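RNA-dependent RNA polymerase (Dera Ghazi Khan orthonairovirus, PDB 6DX2) probably serves as a whole as the viral RNA-directed RNA polymerase, this part being its OTU domain, a cysteine protease with deubiquitinase activity. Local coordinates at residues L144-Q148 / G149-P153. Numbering follows the deposited sequence.
Sequences LKLCQ and GHIEP
Cys147 and His150 close a type I' turn whose two central residues are Gln148 and Gly149, the latter with a positive phi of 81°, at the tip of a tight antiparallel hairpin. This is the two-residue reversal of a classic beta hairpin, in which the residues flanking the loop form a hydrogen-bonded pair. His150 N reaches Cys147 O at 2.9 Å, and the return bond from Cys147 N to His150 O is also 2.9 Å. Both are nearly straight at the hydrogen; they differ at the acceptor, His150 N standing well above the Cys147 carbonyl plane and Cys147 N nearly in line with the C=O of His150. The His150 imidazole is directed back toward the turn by a CG lying beside the backbone N (chi1 -69°), and its ND1 lies 3.4 Å from Gln148 O.

Ile151 shifts the contact to the other face of the sheet. It lies side by side with Leu146, its non-hydrogen-bonded partner, and its CG1 packs against Leu146 CD1 at 3.8 Å. Because CG1 stands anti to the carbonyl carbon (chi1 -67°), CG2 is left to meet Leu144 CB, so one branched residue touches two leucines of the opposing strand. Ile151 CA also approaches Lys145 O at 3.2 Å in a CA-H...O contact.

Glu152 pairs with Lys145 through two backbone bonds, of which Lys145 N to Glu152 O is the shorter at 2.8 Å. Their side chains share a face, yet the charged ends turn elsewhere: Lys145 NZ makes a salt bridge with Glu125, and Glu152 OE1 accepts a bond from Val36 N. Pro153 closes the register opposite Leu144.

Within the mixed sheet of this OTU domain, strand 142-147 runs parallel to strand 116-121, while strand 150-156 borders strand 31-33. Helix 42-52 covers the face bearing Leu144, Ile151 and Pro153, with Phe43 touching both Leu144 and Ile151.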
loop_
_atom_site.group_PDB
_atom_site.type_symbol
_atom_site.label_atom_id
_atom_site.label_comp_id
_atom_site.label_asym_id
_atom_site.label_seq_id
_atom_site.Cartn_x
_atom_site.Cartn_y
_atom_site.Cartn_z
ATOM N N LEU A 144 3.846 3.024 2.985
ATOM C CA LEU A 144 4.645 2.742 1.792
ATOM C C LEU A 144 4.988 4.047 1.128
ATOM O O LEU A 144 4.102 4.903 0.963
ATOM C CB LEU A 144 3.813 1.867 0.797
ATOM C CG LEU A 144 3.388 0.512 1.375
ATOM C CD1 LEU A 144 2.623 -0.228 0.294
ATOM C CD2 LEU A 144 4.602 -0.346 1.838
ATOM N N LYS A 145 6.251 4.178 0.738
ATOM C CA LYS A 145 6.715 5.330 0.001
ATOM C C LYS A 145 6.736 4.984 -1.465
ATOM O O LYS A 145 7.422 4.036 -1.881
ATOM C CB LYS A 145 8.102 5.755 0.458
ATOM C CG LYS A 145 8.622 7.028 -0.210
ATOM C CD LYS A 145 10.000 7.427 0.370
ATOM C CE LYS A 145 11.102 6.635 -0.299
ATOM N NZ LYS A 145 12.402 6.832 0.399
ATOM N N LEU A 146 6.046 5.788 -2.258
ATOM C CA LEU A 146 6.057 5.637 -3.713
ATOM C C LEU A 146 6.874 6.765 -4.268
ATOM O O LEU A 146 6.458 7.925 -4.198
ATOM C CB LEU A 146 4.613 5.723 -4.220
ATOM C CG LEU A 146 3.796 4.448 -4.095
ATOM C CD1 LEU A 146 3.730 3.869 -2.685
ATOM C CD2 LEU A 146 2.370 4.763 -4.595
ATOM N N CYS A 147 8.017 6.435 -4.839
ATOM C CA CYS A 147 8.932 7.485 -5.274
ATOM C C CYS A 147 9.626 7.012 -6.538
ATOM O O CYS A 147 10.207 5.930 -6.545
ATOM C CB CYS A 147 9.937 7.815 -4.163
ATOM S SG CYS A 147 10.918 9.317 -4.516
ATOM N N GLN A 148 9.517 7.796 -7.606
ATOM C CA GLN A 148 10.221 7.513 -8.856
ATOM C C GLN A 148 9.977 6.079 -9.329
ATOM O O GLN A 148 10.884 5.374 -9.779
ATOM C CB GLN A 148 11.706 7.809 -8.700
ATOM C CG GLN A 148 11.970 9.295 -8.609
ATOM C CD GLN A 148 11.472 10.038 -9.840
ATOM O OE1 GLN A 148 10.807 11.071 -9.735
ATOM N NE2 GLN A 148 11.794 9.512 -11.017
ATOM N N GLY A 149 8.734 5.650 -9.223
ATOM C CA GLY A 149 8.339 4.360 -9.723
ATOM C C GLY A 149 8.659 3.185 -8.830
ATOM O O GLY A 149 8.313 2.057 -9.186
ATOM N N HIS A 150 9.285 3.398 -7.677
ATOM C CA HIS A 150 9.577 2.290 -6.792
ATOM C C HIS A 150 8.847 2.474 -5.473
ATOM O O HIS A 150 8.388 3.564 -5.138
ATOM C CB HIS A 150 11.101 2.150 -6.593
ATOM C CG HIS A 150 11.805 1.693 -7.836
ATOM N ND1 HIS A 150 12.470 2.561 -8.678
ATOM C CD2 HIS A 150 11.929 0.459 -8.392
ATOM C CE1 HIS A 150 12.985 1.882 -9.690
ATOM N NE2 HIS A 150 12.672 0.605 -9.540
ATOM N N ILE A 151 8.611 1.361 -4.803
ATOM C CA ILE A 151 7.943 1.338 -3.524
ATOM C C ILE A 151 8.951 0.864 -2.510
ATOM O O ILE A 151 9.681 -0.116 -2.747
ATOM C CB ILE A 151 6.693 0.439 -3.538
ATOM C CG1 ILE A 151 5.657 1.058 -4.458
ATOM C CG2 ILE A 151 6.156 0.182 -2.095
ATOM C CD1 ILE A 151 4.391 0.360 -4.429
ATOM N N GLU A 152 9.018 1.584 -1.392
ATOM C CA GLU A 152 9.836 1.197 -0.259
ATOM C C GLU A 152 8.999 1.229 1.015
ATOM O O GLU A 152 8.072 2.039 1.152
ATOM C CB GLU A 152 11.040 2.133 -0.118
ATOM C CG GLU A 152 11.782 2.383 -1.450
ATOM C CD GLU A 152 12.481 1.142 -2.034
ATOM O OE1 GLU A 152 12.711 0.175 -1.271
ATOM O OE2 GLU A 152 12.821 1.156 -3.258
ATOM N N PRO A 153 9.266 0.337 1.946
ATOM C CA PRO A 153 8.597 0.425 3.259
ATOM C C PRO A 153 9.097 1.620 4.073
ATOM O O PRO A 153 10.263 1.983 4.000
ATOM C CB PRO A 153 8.985 -0.909 3.927
ATOM C CG PRO A 153 10.131 -1.437 3.164
ATOM C CD PRO A 153 10.297 -0.714 1.889
#